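Local atomic coordinates of GCN5-related N-acetyltransferase (Kribbella flavida, PDB entry 4IUS), a protein that probably transfers acyl groups, most likely acetyl, from a coenzyme A thioester to an acceptor amine. Residues V59-L63 with V92-M98; D74-S78 with G251-L257. The protein carries 1 engineered substitution. One frame throughout, in Å; residues are numbered along the deposited sequence.

Contact 1 of 2, residues V59-L63 with V92-M98; sequences VPWAL and VLVEHGM
Val-59, in the first turn of helix 59-71, packs against Val-92 of helix 89-95. Its CB lies 3.6 Å from Val-92 CG1, and CG2 meets that same methyl at 3.8 Å. CG1, set anti to the backbone N (chi1 173°), touches Val-92 CG1 too and goes on to Leu-93 CD2, which is 3.9 Å from it. Both valines are beta-branched and meet through short side chains, their CA atoms 7.1 Å apart. Helix 89-95 ends here in a Schellman motif, which turns the chain after His-96: Met-98 N bonds to Leu-93 O, Gly-97 N bonds to Val-94 O, and Gly-97, as the C' residue, takes a positive phi (110°) that a residue without a side chain adopts easily. Pro-60, comfortable in the first turn of a helix, lays CG over a face of the His-96 imidazole, a CH-pi contact 3.5 Å from the centroid, and Glu-95 CG lies over the rim of the opposite face. Val-92 CG1 reaches the edge of the same ring, in its plane. One turn after Val-59, Leu-63 adds apolar packing against Leu-93 and the selenomethionine Met-98, though for Leu-63 and Met-98 the position described is one of two.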
loop_
_atom_site.group_PDB
_atom_site.type_symbol
_atom_site.label_atom_id
_atom_site.label_comp_id
_atom_site.label_asym_id
_atom_site.label_seq_id
_atom_site.Cartn_x
_atom_site.Cartn_y
_atom_site.Cartn_z
ATOM N N VAL A 59 16.092 15.698 -12.946
ATOM C CA VAL A 59 16.119 14.703 -11.875
ATOM C C VAL A 59 17.319 14.840 -10.913
ATOM O O VAL A 59 17.137 14.695 -9.710
ATOM C CB VAL A 59 15.932 13.262 -12.421
ATOM C CG1 VAL A 59 16.124 12.229 -11.319
ATOM C CG2 VAL A 59 14.545 13.149 -13.097
ATOM N N PRO A 60 18.551 15.096 -11.403
ATOM C CA PRO A 60 19.645 15.203 -10.431
ATOM C C PRO A 60 19.404 16.277 -9.362
ATOM O O PRO A 60 19.520 16.010 -8.168
ATOM C CB PRO A 60 20.842 15.538 -11.299
ATOM C CG PRO A 60 20.513 14.895 -12.609
ATOM C CD PRO A 60 19.032 15.066 -12.799
ATOM N N TRP A 61 19.015 17.468 -9.772
ATOM C CA TRP A 61 18.700 18.544 -8.841
ATOM C C TRP A 61 17.515 18.159 -7.961
ATOM O O TRP A 61 17.507 18.443 -6.774
ATOM C CB TRP A 61 18.404 19.810 -9.645
ATOM C CG TRP A 61 17.602 20.816 -8.877
ATOM C CD1 TRP A 61 18.058 21.746 -7.941
ATOM C CD2 TRP A 61 16.177 20.919 -8.861
ATOM N NE1 TRP A 61 16.988 22.422 -7.412
ATOM C CE2 TRP A 61 15.839 21.941 -7.923
ATOM C CE3 TRP A 61 15.159 20.279 -9.542
ATOM C CZ2 TRP A 61 14.529 22.269 -7.655
ATOM C CZ3 TRP A 61 13.859 20.622 -9.273
ATOM C CH2 TRP A 61 13.553 21.607 -8.355
ATOM N N ALA A 62 16.500 17.540 -8.544
ATOM C CA ALA A 62 15.324 17.174 -7.747
ATOM C C ALA A 62 15.694 16.186 -6.627
ATOM O O ALA A 62 15.253 16.311 -5.477
ATOM C CB ALA A 62 14.246 16.581 -8.671
ATOM N N LEU A 63 16.438 15.164 -6.990
ATOM C CA LEU A 63 16.849 14.178 -6.053
ATOM C C LEU A 63 17.738 14.777 -4.960
ATOM O O LEU A 63 17.599 14.412 -3.799
ATOM C CB LEU A 63 17.477 13.004 -6.822
ATOM C CG LEU A 63 17.847 11.779 -6.037
ATOM C CD1 LEU A 63 16.654 11.190 -5.302
ATOM C CD2 LEU A 63 18.399 10.743 -6.978
ATOM N N VAL A 92 15.967 6.779 -14.402
ATOM C CA VAL A 92 16.713 8.029 -14.202
ATOM C C VAL A 92 17.140 8.141 -12.716
ATOM O O VAL A 92 18.239 8.554 -12.398
ATOM C CB VAL A 92 15.955 9.240 -14.712
ATOM C CG1 VAL A 92 16.842 10.486 -14.564
ATOM C CG2 VAL A 92 15.545 9.057 -16.190
ATOM N N LEU A 93 16.268 7.720 -11.778
ATOM C CA LEU A 93 16.638 7.701 -10.367
ATOM C C LEU A 93 17.805 6.768 -10.095
ATOM O O LEU A 93 18.686 7.066 -9.283
ATOM C CB LEU A 93 15.452 7.313 -9.488
ATOM C CG LEU A 93 14.305 8.288 -9.442
ATOM C CD1 LEU A 93 13.165 7.727 -8.619
ATOM C CD2 LEU A 93 14.802 9.599 -8.834
ATOM N N VAL A 94 17.827 5.614 -10.765
ATOM C CA VAL A 94 18.926 4.659 -10.596
ATOM C C VAL A 94 20.235 5.280 -11.082
ATOM O O VAL A 94 21.280 5.174 -10.453
ATOM C CB VAL A 94 18.635 3.330 -11.303
ATOM C CG1 VAL A 94 19.865 2.431 -11.310
ATOM C CG2 VAL A 94 17.479 2.624 -10.597
ATOM N N GLU A 95 20.173 5.950 -12.216
ATOM C CA GLU A 95 21.344 6.616 -12.790
ATOM C C GLU A 95 21.951 7.620 -11.796
ATOM O O GLU A 95 23.160 7.832 -11.767
ATOM C CB GLU A 95 20.944 7.273 -14.104
ATOM C CG GLU A 95 22.034 7.991 -14.846
ATOM C CD GLU A 95 21.492 8.782 -16.043
ATOM O OE1 GLU A 95 20.257 9.076 -16.134
ATOM O OE2 GLU A 95 22.330 9.218 -16.863
ATOM N N HIS A 96 21.112 8.238 -10.986
ATOM C CA HIS A 96 21.532 9.234 -10.006
ATOM C C HIS A 96 21.572 8.697 -8.583
ATOM O O HIS A 96 21.473 9.426 -7.604
ATOM C CB HIS A 96 20.718 10.508 -10.186
ATOM C CG HIS A 96 20.941 11.093 -11.553
ATOM N ND1 HIS A 96 22.136 11.626 -11.915
ATOM C CD2 HIS A 96 20.135 11.105 -12.691
ATOM C CE1 HIS A 96 22.099 11.927 -13.226
ATOM N NE2 HIS A 96 20.871 11.630 -13.700
ATOM N N GLY A 97 21.822 7.396 -8.462
ATOM C CA GLY A 97 22.297 6.773 -7.218
ATOM C C GLY A 97 21.346 5.870 -6.464
ATOM O O GLY A 97 21.765 5.254 -5.506
HETATM N N MSE A 98 20.096 5.796 -6.849
HETATM C CA MSE A 98 19.177 4.889 -6.229
HETATM C C MSE A 98 19.352 3.468 -6.747
HETATM O O MSE A 98 19.945 3.249 -7.815
HETATM C CB MSE A 98 17.743 5.367 -6.376
HETATM C CG MSE A 98 17.528 6.759 -5.836
HETATM SE SE MSE A 98 15.661 7.182 -5.429
HETATM C CE MSE A 98 15.514 6.399 -3.678
#

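Contact 2 of 2, residues D74-S78 with G251-L257; sequences DRWLS and GDPGGHL. Engineered in segment 74-78: Asp-74 (natural residue Gly).
An indole ring packed on a turn dominates this contact, in which the loop leading into strand 78-82 meets the loop that follows strand 242-251. Trp-76 holds CG anti to its own N (chi1 174°), which turns the indole toward residues 251-257 and lays it flat on the backbone of 255-257. His-256 N stands 3.5 Å above the ring plane, over its centre; Gly-255 CA makes a CH-pi contact with the five-membered ring, and His-256 CB another with the six-membered ring. Glycine suits two places here: a CB on Gly-255, whose phi is also positive, would collide with Trp-76 CD1, and one on Gly-251 with CZ2. The peptides stacked on this face belong to a type II' beta turn, Gly-254 to Leu-257, closed by the bond from Leu-257 N to Gly-254 O. Tryptophan offers a donor at its edge besides this broad face: Trp-76 NE1 makes a weak bond to Asp-252 O at 3.0 Å (138°). A second weak bond runs from Trp-76 NE1 to Pro-253 O at 3.2 Å. Next to it the mixed sheet ends: Ser-78 and Gly-251 form an antiparallel non-hydrogen-bonded pair, and Asp-252 N gives Leu-77 O a straighter bond of 3.0 Å (162°). A water joins Leu-77 N to Asp-252 OD2, while OD1 pairs with Arg-67. His-256 stacks on Trp-40 and bonds through ND1 to Asp-259.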
loop_
_atom_site.group_PDB
_atom_site.type_symbol
_atom_site.label_atom_id
_atom_site.label_comp_id
_atom_site.label_asym_id
_atom_site.label_seq_id
_atom_site.Cartn_x
_atom_site.Cartn_y
_atom_site.Cartn_z
ATOM N N ASP A 74 17.818 13.434 9.525
ATOM C CA ASP A 74 18.529 12.152 9.738
ATOM C C ASP A 74 17.753 10.951 9.213
ATOM O O ASP A 74 17.825 9.861 9.737
ATOM C CB ASP A 74 18.912 11.948 11.233
ATOM C CG ASP A 74 20.263 12.527 11.603
ATOM O OD1 ASP A 74 21.212 12.474 10.774
ATOM O OD2 ASP A 74 20.360 13.102 12.706
ATOM N N ARG A 75 16.996 11.182 8.131
ATOM C CA ARG A 75 16.208 10.137 7.517
ATOM C C ARG A 75 16.795 9.655 6.202
ATOM O O ARG A 75 17.356 10.440 5.423
ATOM C CB ARG A 75 14.795 10.605 7.317
ATOM C CG ARG A 75 14.100 10.790 8.633
ATOM C CD ARG A 75 12.684 11.236 8.461
ATOM N NE ARG A 75 12.121 11.695 9.732
ATOM C CZ ARG A 75 10.953 12.283 9.818
ATOM N NH1 ARG A 75 10.189 12.412 8.735
ATOM N NH2 ARG A 75 10.537 12.742 10.980
ATOM N N TRP A 76 16.609 8.374 5.968
ATOM C CA TRP A 76 17.051 7.729 4.740
ATOM C C TRP A 76 15.963 7.744 3.684
ATOM O O TRP A 76 14.802 7.467 3.978
ATOM C CB TRP A 76 17.472 6.315 5.085
ATOM C CG TRP A 76 17.831 5.444 3.929
ATOM C CD1 TRP A 76 19.025 5.387 3.270
ATOM C CD2 TRP A 76 16.985 4.462 3.295
ATOM N NE1 TRP A 76 18.980 4.445 2.278
ATOM C CE2 TRP A 76 17.767 3.860 2.259
ATOM C CE3 TRP A 76 15.682 4.028 3.485
ATOM C CZ2 TRP A 76 17.269 2.865 1.432
ATOM C CZ3 TRP A 76 15.202 2.992 2.699
ATOM C CH2 TRP A 76 15.986 2.419 1.685
ATOM N N LEU A 77 16.351 8.011 2.454
ATOM C CA LEU A 77 15.389 8.133 1.350
ATOM C C LEU A 77 15.132 6.809 0.607
ATOM O O LEU A 77 16.039 6.097 0.214
ATOM C CB LEU A 77 15.919 9.139 0.348
ATOM C CG LEU A 77 15.024 9.416 -0.860
ATOM C CD1 LEU A 77 13.741 10.080 -0.423
ATOM C CD2 LEU A 77 15.774 10.300 -1.838
ATOM N N SER A 78 13.860 6.500 0.436
ATOM C CA SER A 78 13.347 5.495 -0.497
ATOM C C SER A 78 12.327 6.169 -1.348
ATOM O O SER A 78 11.829 7.239 -1.029
ATOM C CB SER A 78 12.739 4.280 0.211
ATOM O OG SER A 78 11.700 4.632 1.053
ATOM N N GLY A 251 15.715 2.388 -3.222
ATOM C CA GLY A 251 16.345 2.924 -2.050
ATOM C C GLY A 251 17.664 3.634 -2.335
ATOM O O GLY A 251 18.382 3.278 -3.256
ATOM N N ASP A 252 18.001 4.600 -1.495
ATOM C CA ASP A 252 19.315 5.223 -1.500
ATOM C C ASP A 252 20.350 4.274 -0.907
ATOM O O ASP A 252 20.037 3.263 -0.265
ATOM C CB ASP A 252 19.304 6.540 -0.739
ATOM C CG ASP A 252 19.245 7.743 -1.625
ATOM O OD1 ASP A 252 19.027 7.630 -2.831
ATOM O OD2 ASP A 252 19.363 8.857 -1.064
ATOM N N PRO A 253 21.632 4.624 -1.059
ATOM C CA PRO A 253 22.680 3.802 -0.460
ATOM C C PRO A 253 22.577 3.777 1.066
ATOM O O PRO A 253 22.084 4.724 1.687
ATOM C CB PRO A 253 23.977 4.499 -0.904
ATOM C CG PRO A 253 23.597 5.225 -2.136
ATOM C CD PRO A 253 22.179 5.685 -1.911
ATOM N N GLY A 254 23.100 2.713 1.657
ATOM C CA GLY A 254 23.212 2.600 3.085
ATOM C C GLY A 254 21.883 2.638 3.808
ATOM O O GLY A 254 20.888 2.129 3.290
ATOM N N GLY A 255 21.865 3.182 5.015
ATOM C CA GLY A 255 20.625 3.341 5.753
ATOM C C GLY A 255 19.823 2.059 5.778
ATOM O O GLY A 255 20.358 1.023 6.153
ATOM N N HIS A 256 18.546 2.129 5.449
ATOM C CA HIS A 256 17.625 1.004 5.468
ATOM C C HIS A 256 17.518 0.247 4.159
ATOM O O HIS A 256 16.555 -0.515 3.952
ATOM C CB HIS A 256 16.250 1.499 5.921
ATOM C CG HIS A 256 16.169 1.787 7.406
ATOM N ND1 HIS A 256 15.997 0.801 8.312
ATOM C CD2 HIS A 256 16.209 2.976 8.119
ATOM C CE1 HIS A 256 15.928 1.340 9.538
ATOM N NE2 HIS A 256 16.053 2.653 9.436
ATOM N N LEU A 257 18.498 0.346 3.276
ATOM C CA LEU A 257 18.396 -0.340 1.990
ATOM C C LEU A 257 18.113 -1.838 2.160
ATOM O O LEU A 257 17.281 -2.388 1.431
ATOM C CB LEU A 257 19.676 -0.097 1.172
ATOM C CG LEU A 257 19.674 -0.712 -0.226
ATOM C CD1 LEU A 257 18.578 -0.135 -1.087
ATOM C CD2 LEU A 257 21.052 -0.543 -0.869
HETATM O O HOH W 1 19.071 8.944 1.785
#

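Overall arrangement
Centred about 14 Å apart on the same side of the chain's centre, contacts 1 and 2 alternate along the sequence: 59-63, 74-78, 92-98, then 251-257. Contact 1 joins helices 59-71 and 89-95, whereas contact 2 lies where strand 78-82 begins and strand 242-251 ends, neighbours at one margin of the mixed sheet. The two contacts touch directly, Leu-63 packing on Leu-77 and Met-98 on Asp-252. Arg-67 of helix 59-71 bridges the two, since it also bonds to His-96 O. The loop after strand 242-251 is thereby packed beside helices 59-71 and 89-95, bringing residues far apart in sequence together at one edge of the mixed sheet.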